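Side-chain contacts in DUF2019 domain-containing protein (Rhodopseudomonas palustris, PDB 2I9C), which is of unknown function but is an all-helical protein of the DUF2019 family, grouped with the TPR clan of helical repeats: residues A[68-71]-A[72-75]; A[8-11]-A[12-15]; A[88-91]-A[92-96]. All blocks are in the same frame, centred on the assembly; numbering follows the deposited sequence.

Contact 1. Residues A[68-71]-A[72-75]; sequences YPNM and QVRL. With ACT (acetate ion), chain B.
Arg74 reaches back over the turn before its helix and gives its NE hydrogen to the carbonyl of Tyr68. The bond is 2.8 Å from NE to Tyr68 O and nearly straight, at 165°. Tyr68 O lies close to the guanidinium plane, whereas NE stands well above the carbonyl plane. The same oxygen accepts from Asn70 N on the other face, so two donors grip it. This second bond closes the inverse gamma turn centred on Pro69. Asn70 is the N-cap of helix 71-79. Its CG lies anti to the backbone N (chi1 -178°), which carries Asn70 OD1 over the first turn to accept from Val73 N at 3.2 Å. Val73 is also packed by Tyr68, whose ring it meets obliquely, with Val73 CG1 3.7 Å from Tyr68 CG. At the guanidinium edge on the CD side, Arg74 NH1 donates to an acetate oxygen, O, at 3.0 Å. The acetate methyl, CH3, rests 3.6 Å from SE of Met71, a selenomethionine. The acetate probably came from the crystallisation liquor. Tyr68 and Val73 pack on Val23 of helix 11-30. Leu75 faces helix 104-117, and Met71 and Leu75 both touch Ile96 of helix 86-99.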
loop_
_atom_site.group_PDB
_atom_site.type_symbol
_atom_site.label_atom_id
_atom_site.label_comp_id
_atom_site.label_asym_id
_atom_site.label_seq_id
_atom_site.Cartn_x
_atom_site.Cartn_y
_atom_site.Cartn_z
ATOM N N TYR A 68 4.458 -6.225 8.506
ATOM C CA TYR A 68 3.650 -5.406 9.446
ATOM C C TYR A 68 2.355 -6.190 9.859
ATOM O O TYR A 68 1.682 -6.708 8.994
ATOM C CB TYR A 68 3.315 -4.019 8.824
ATOM C CG TYR A 68 2.770 -3.069 9.865
ATOM C CD1 TYR A 68 3.626 -2.154 10.513
ATOM C CD2 TYR A 68 1.438 -3.165 10.299
ATOM C CE1 TYR A 68 3.173 -1.342 11.535
ATOM C CE2 TYR A 68 0.968 -2.364 11.352
ATOM C CZ TYR A 68 1.837 -1.442 11.928
ATOM O OH TYR A 68 1.386 -0.645 12.902
ATOM N N PRO A 69 2.030 -6.272 11.185
ATOM C CA PRO A 69 0.863 -7.060 11.614
ATOM C C PRO A 69 -0.484 -6.341 11.347
ATOM O O PRO A 69 -1.243 -6.009 12.281
ATOM C CB PRO A 69 1.122 -7.256 13.122
ATOM C CG PRO A 69 1.813 -5.968 13.541
ATOM C CD PRO A 69 2.754 -5.682 12.351
ATOM N N ASN A 70 -0.791 -6.098 10.079
ATOM C CA ASN A 70 -2.076 -5.545 9.705
ATOM C C ASN A 70 -2.237 -5.829 8.215
ATOM O O ASN A 70 -1.321 -5.586 7.437
ATOM C CB ASN A 70 -2.195 -4.045 10.017
ATOM C CG ASN A 70 -3.571 -3.491 9.668
ATOM O OD1 ASN A 70 -3.881 -3.289 8.495
ATOM N ND2 ASN A 70 -4.382 -3.187 10.685
HETATM N N MSE A 71 -3.358 -6.398 7.829
HETATM C CA MSE A 71 -3.480 -6.914 6.452
HETATM C C MSE A 71 -3.672 -5.769 5.469
HETATM O O MSE A 71 -3.232 -5.848 4.298
HETATM C CB MSE A 71 -4.658 -7.892 6.331
HETATM C CG MSE A 71 -4.612 -8.759 5.048
HETATM SE SE MSE A 71 -2.915 -9.902 5.065
HETATM C CE MSE A 71 -3.430 -11.352 6.311
ATOM N N GLN A 72 -4.333 -4.709 5.916
ATOM C CA GLN A 72 -4.447 -3.532 5.068
ATOM C C GLN A 72 -3.073 -2.902 4.769
ATOM O O GLN A 72 -2.828 -2.447 3.648
ATOM C CB GLN A 72 -5.418 -2.501 5.686
ATOM C CG GLN A 72 -5.739 -1.253 4.753
ATOM C CD GLN A 72 -6.632 -1.606 3.570
ATOM O OE1 GLN A 72 -7.096 -2.742 3.451
ATOM N NE2 GLN A 72 -6.913 -0.609 2.708
ATOM N N VAL A 73 -2.197 -2.836 5.784
ATOM C CA VAL A 73 -0.849 -2.302 5.606
ATOM C C VAL A 73 -0.120 -3.174 4.570
ATOM O O VAL A 73 0.464 -2.653 3.631
ATOM C CB VAL A 73 -0.066 -2.220 6.961
ATOM C CG1 VAL A 73 1.353 -1.683 6.772
ATOM C CG2 VAL A 73 -0.808 -1.254 7.913
ATOM N N ARG A 74 -0.153 -4.489 4.765
ATOM C CA ARG A 74 0.544 -5.395 3.874
ATOM C C ARG A 74 0.046 -5.261 2.436
ATOM O O ARG A 74 0.864 -5.264 1.508
ATOM C CB ARG A 74 0.367 -6.846 4.352
ATOM C CG ARG A 74 1.057 -7.130 5.698
ATOM C CD ARG A 74 1.073 -8.651 5.993
ATOM N NE ARG A 74 1.764 -8.920 7.268
ATOM C CZ ARG A 74 2.218 -10.100 7.663
ATOM N NH1 ARG A 74 2.089 -11.169 6.898
ATOM N NH2 ARG A 74 2.825 -10.221 8.848
ATOM N N LEU A 75 -1.286 -5.216 2.266
ATOM C CA LEU A 75 -1.929 -5.079 0.948
ATOM C C LEU A 75 -1.490 -3.808 0.232
ATOM O O LEU A 75 -1.062 -3.821 -0.924
ATOM C CB LEU A 75 -3.477 -5.072 1.065
ATOM C CG LEU A 75 -4.243 -4.726 -0.230
ATOM C CD1 LEU A 75 -4.108 -5.809 -1.259
ATOM C CD2 LEU A 75 -5.722 -4.565 0.151
HETATM C C ACT B . 0.108 -12.767 4.528
HETATM O O ACT B . 0.584 -11.588 4.327
HETATM O OXT ACT B . 0.682 -13.795 5.187
HETATM C CH3 ACT B . -1.166 -12.871 3.873
#

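Contact 2. Residues A[8-11]-A[12-15]; sequences QMTT and QDLV
Thr10 places OG1 between its own backbone N and carbonyl carbon (chi1 67°), where it accepts from Asp13 N at 3.2 Å. Asp13 turns its CG to the side of its own backbone N (chi1 -80°), which brings the carboxylate back beside that hydroxyl. A water ties the two residues again: it accepts from Thr10 N at 2.8 Å and donates to Asp13 OD2. The bond from Asp13 N makes Thr10 the N-cap of helix 11-30, with the Asp13 side chain beside it. Leu14 N bonds to Thr10 O at 3.0 Å, an i to i+4 bond of the first turn. Met9, a selenomethionine just ahead of the cap, folds back on the first turn. The bend at its chi3 (53°) swings the methyl CE to 3.6 Å from Leu14 CD2, and CE also touches the backbone of Asp13. Leu14 also packs on Ile47 and Leu51 of helix 34-53. With an alanine here in place of the leucine, the Met9 methyl would probably lose its apolar partner and a gap would open against helix 34-53. Arg54 bonds to both Met9 O and Thr11 OG1, joining the start of helix 11-30 to the loop that follows helix 34-53.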
loop_
_atom_site.group_PDB
_atom_site.type_symbol
_atom_site.label_atom_id
_atom_site.label_comp_id
_atom_site.label_asym_id
_atom_site.label_seq_id
_atom_site.Cartn_x
_atom_site.Cartn_y
_atom_site.Cartn_z
ATOM N N GLN A 8 9.232 17.785 3.441
ATOM C CA GLN A 8 10.160 18.057 4.546
ATOM C C GLN A 8 10.338 16.870 5.497
ATOM O O GLN A 8 11.153 16.907 6.413
ATOM C CB GLN A 8 9.746 19.328 5.324
ATOM C CG GLN A 8 9.832 20.590 4.498
ATOM C CD GLN A 8 11.111 20.624 3.683
ATOM O OE1 GLN A 8 12.221 20.458 4.220
ATOM N NE2 GLN A 8 10.963 20.821 2.373
HETATM N N MSE A 9 9.556 15.822 5.269
HETATM C CA MSE A 9 9.597 14.648 6.125
HETATM C C MSE A 9 10.683 13.693 5.700
HETATM O O MSE A 9 10.942 13.555 4.503
HETATM C CB MSE A 9 8.248 13.948 6.104
HETATM C CG MSE A 9 7.281 14.535 7.110
HETATM SE SE MSE A 9 5.583 13.507 7.171
HETATM C CE MSE A 9 6.209 11.846 7.438
ATOM N N THR A 10 11.330 13.049 6.674
ATOM C CA THR A 10 12.348 12.046 6.363
ATOM C C THR A 10 11.671 10.815 5.782
ATOM O O THR A 10 10.522 10.557 6.036
ATOM C CB THR A 10 13.230 11.609 7.566
ATOM O OG1 THR A 10 12.448 10.907 8.523
ATOM C CG2 THR A 10 13.970 12.797 8.232
ATOM N N THR A 11 12.396 10.080 4.963
ATOM C CA THR A 11 11.911 8.824 4.397
ATOM C C THR A 11 11.456 7.819 5.467
ATOM O O THR A 11 10.383 7.224 5.328
ATOM C CB THR A 11 12.985 8.253 3.418
ATOM O OG1 THR A 11 13.038 9.144 2.279
ATOM C CG2 THR A 11 12.650 6.819 3.011
ATOM N N GLN A 12 12.193 7.678 6.569
ATOM C CA GLN A 12 11.728 6.807 7.652
ATOM C C GLN A 12 10.426 7.230 8.283
ATOM O O GLN A 12 9.589 6.371 8.653
ATOM C CB GLN A 12 12.757 6.650 8.785
ATOM C CG GLN A 12 13.848 5.686 8.507
ATOM C CD GLN A 12 13.366 4.255 8.202
ATOM O OE1 GLN A 12 12.390 3.751 8.767
ATOM N NE2 GLN A 12 14.072 3.600 7.287
ATOM N N ASP A 13 10.280 8.542 8.475
ATOM C CA ASP A 13 9.032 9.098 9.032
ATOM C C ASP A 13 7.849 8.862 8.095
ATOM O O ASP A 13 6.745 8.585 8.563
ATOM C CB ASP A 13 9.146 10.615 9.315
ATOM C CG ASP A 13 9.881 10.930 10.633
ATOM O OD1 ASP A 13 10.089 10.003 11.460
ATOM O OD2 ASP A 13 10.260 12.127 10.845
ATOM N N LEU A 14 8.081 9.003 6.790
ATOM C CA LEU A 14 7.070 8.653 5.758
ATOM C C LEU A 14 6.615 7.174 5.835
ATOM O O LEU A 14 5.398 6.870 5.741
ATOM C CB LEU A 14 7.595 9.008 4.352
ATOM C CG LEU A 14 7.679 10.532 4.070
ATOM C CD1 LEU A 14 8.528 10.789 2.887
ATOM C CD2 LEU A 14 6.270 11.153 3.862
ATOM N N VAL A 15 7.569 6.260 5.965
ATOM C CA VAL A 15 7.215 4.835 6.138
ATOM C C VAL A 15 6.360 4.602 7.393
ATOM O O VAL A 15 5.354 3.882 7.349
ATOM C CB VAL A 15 8.457 3.894 6.110
ATOM C CG1 VAL A 15 8.040 2.435 6.324
ATOM C CG2 VAL A 15 9.123 3.970 4.743
HETATM O O HOH W 1 10.424 14.009 9.148
#

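Contact 3. Residues A[88-91]-A[92-96]; sequences KARE and QLEAI. With ACT (acetate ion), chain B; ACT (acetate ion), chain C.
Arg90 and Glu94 sit one turn apart, and Arg90 NE meets the Glu94 carboxylate with the flat groups almost perpendicular, 83° between planes. Arg90 NE donates to Glu94 OE2 at 3.1 Å, a salt bridge bent to 149°. NE comes from above the carboxylate plane, and OE2 lies near the guanidinium edge. Arg90 CG is anti to the backbone N (chi1 176°) and the chain runs extended to NE, while Glu94 leans back past Arg90 O, with its CG 3.3 Å from that oxygen. The guanidinium has a second anionic partner, since Arg90 NH2 forms a salt bridge with Asp116. Two carboxylates bound to one guanidinium are likely to stabilise its positive charge. This i to i+4 pair lies within helix 86-99; Arg90 joins it to helix 104-117 through Asp116 and by packing on Leu112 and Leu115. Gln92 bends at chi2 and gives its NE2 hydrogen to an acetate oxygen, O, at 2.8 Å. Ala95 and Ile96 border the same acetate, its CH3 3.4 Å from Ile96 CA. Near the start of the helix, Lys88 N donates to the O of a second acetate at 3.0 Å, which also takes a bond from Val87 N.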
loop_
_atom_site.group_PDB
_atom_site.type_symbol
_atom_site.label_atom_id
_atom_site.label_comp_id
_atom_site.label_asym_id
_atom_site.label_seq_id
_atom_site.Cartn_x
_atom_site.Cartn_y
_atom_site.Cartn_z
ATOM N N LYS A 88 8.830 -9.432 -5.635
ATOM C CA LYS A 88 8.492 -9.362 -4.201
ATOM C C LYS A 88 7.038 -8.928 -3.944
ATOM O O LYS A 88 6.338 -9.516 -3.098
ATOM C CB LYS A 88 9.453 -8.421 -3.462
ATOM C CG LYS A 88 10.852 -8.994 -3.163
ATOM C CD LYS A 88 11.763 -7.906 -2.570
ATOM C CE LYS A 88 13.256 -8.175 -2.877
ATOM N NZ LYS A 88 14.109 -6.933 -2.682
ATOM N N ALA A 89 6.608 -7.870 -4.617
ATOM C CA ALA A 89 5.237 -7.369 -4.467
ATOM C C ALA A 89 4.205 -8.417 -4.894
ATOM O O ALA A 89 3.220 -8.645 -4.178
ATOM C CB ALA A 89 5.023 -6.041 -5.217
ATOM N N ARG A 90 4.431 -9.053 -6.041
ATOM C CA ARG A 90 3.526 -10.083 -6.556
ATOM C C ARG A 90 3.436 -11.268 -5.543
ATOM O O ARG A 90 2.351 -11.767 -5.249
ATOM C CB ARG A 90 3.958 -10.574 -7.963
ATOM C CG ARG A 90 3.086 -11.716 -8.450
ATOM C CD ARG A 90 3.333 -12.237 -9.885
ATOM N NE ARG A 90 2.109 -12.965 -10.258
ATOM C CZ ARG A 90 1.150 -12.511 -11.070
ATOM N NH1 ARG A 90 1.270 -11.327 -11.676
ATOM N NH2 ARG A 90 0.075 -13.269 -11.288
ATOM N N GLU A 91 4.590 -11.693 -5.029
ATOM C CA GLU A 91 4.663 -12.746 -4.005
ATOM C C GLU A 91 3.825 -12.421 -2.753
ATOM O O GLU A 91 3.123 -13.295 -2.213
ATOM C CB GLU A 91 6.126 -12.994 -3.635
ATOM C CG GLU A 91 6.363 -14.099 -2.569
ATOM C CD GLU A 91 7.844 -14.224 -2.105
ATOM O OE1 GLU A 91 8.493 -13.183 -1.780
ATOM O OE2 GLU A 91 8.342 -15.389 -2.045
ATOM N N GLN A 92 3.916 -11.188 -2.274
ATOM C CA GLN A 92 3.102 -10.760 -1.140
ATOM C C GLN A 92 1.610 -10.743 -1.504
ATOM O O GLN A 92 0.803 -11.248 -0.756
ATOM C CB GLN A 92 3.549 -9.402 -0.587
ATOM C CG GLN A 92 2.692 -8.859 0.589
ATOM C CD GLN A 92 2.612 -9.773 1.790
ATOM O OE1 GLN A 92 3.546 -10.553 2.088
ATOM N NE2 GLN A 92 1.487 -9.699 2.495
ATOM N N LEU A 93 1.255 -10.257 -2.680
ATOM C CA LEU A 93 -0.148 -10.270 -3.045
ATOM C C LEU A 93 -0.668 -11.688 -3.089
ATOM O O LEU A 93 -1.805 -11.920 -2.715
ATOM C CB LEU A 93 -0.374 -9.558 -4.384
ATOM C CG LEU A 93 -0.141 -8.048 -4.454
ATOM C CD1 LEU A 93 -0.298 -7.576 -5.911
ATOM C CD2 LEU A 93 -1.167 -7.314 -3.532
ATOM N N GLU A 94 0.158 -12.623 -3.587
ATOM C CA GLU A 94 -0.206 -14.025 -3.686
ATOM C C GLU A 94 -0.437 -14.614 -2.304
ATOM O O GLU A 94 -1.384 -15.340 -2.136
ATOM C CB GLU A 94 0.835 -14.821 -4.480
ATOM C CG GLU A 94 0.746 -14.500 -6.006
ATOM C CD GLU A 94 1.847 -15.109 -6.871
ATOM O OE1 GLU A 94 2.946 -15.472 -6.366
ATOM O OE2 GLU A 94 1.606 -15.179 -8.095
ATOM N N ALA A 95 0.436 -14.308 -1.342
ATOM C CA ALA A 95 0.254 -14.686 0.101
ATOM C C ALA A 95 -1.034 -14.132 0.725
ATOM O O ALA A 95 -1.698 -14.830 1.485
ATOM C CB ALA A 95 1.462 -14.250 0.925
ATOM N N ILE A 96 -1.346 -12.860 0.449
ATOM C CA ILE A 96 -2.632 -12.282 0.864
ATOM C C ILE A 96 -3.830 -13.052 0.269
ATOM O O ILE A 96 -4.725 -13.471 1.010
ATOM C CB ILE A 96 -2.697 -10.735 0.589
ATOM C CG1 ILE A 96 -1.539 -10.043 1.333
ATOM C CG2 ILE A 96 -4.117 -10.143 1.000
ATOM C CD1 ILE A 96 -1.436 -8.513 0.984
HETATM C C ACT B . 0.108 -12.767 4.528
HETATM O O ACT B . 0.584 -11.588 4.327
HETATM O OXT ACT B . 0.682 -13.795 5.187
HETATM C CH3 ACT B . -1.166 -12.871 3.873
HETATM C C ACT C . 12.055 -7.547 -7.374
HETATM O O ACT C . 11.342 -7.953 -6.464
HETATM O OXT ACT C . 11.567 -7.663 -8.519
HETATM C CH3 ACT C . 13.358 -6.924 -7.054
#

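In the fold
Along the chain the order is contact 2, contact 1, contact 3. Contact 2 opens helix 11-30, contact 1 opens helix 71-79, and contact 3 lies within helix 86-99. Contacts 1 and 3 have centres 12 Å apart and touch, because helices 71-79 and 86-99 are consecutive and packed together; Leu75 CA lies 3.5 Å from Ile96 CD1. Both contacts also border one acetate, held by Arg74 and Gln92. Contact 2 stands off, its centre about 19 Å from contact 1 and 25 Å from contact 3, on the other side of the chain's centre from contact 3. Helix 11-30 starts at contact 2 and its Val23 packs on Tyr68 and Val73 of contact 1, so it links the two regions.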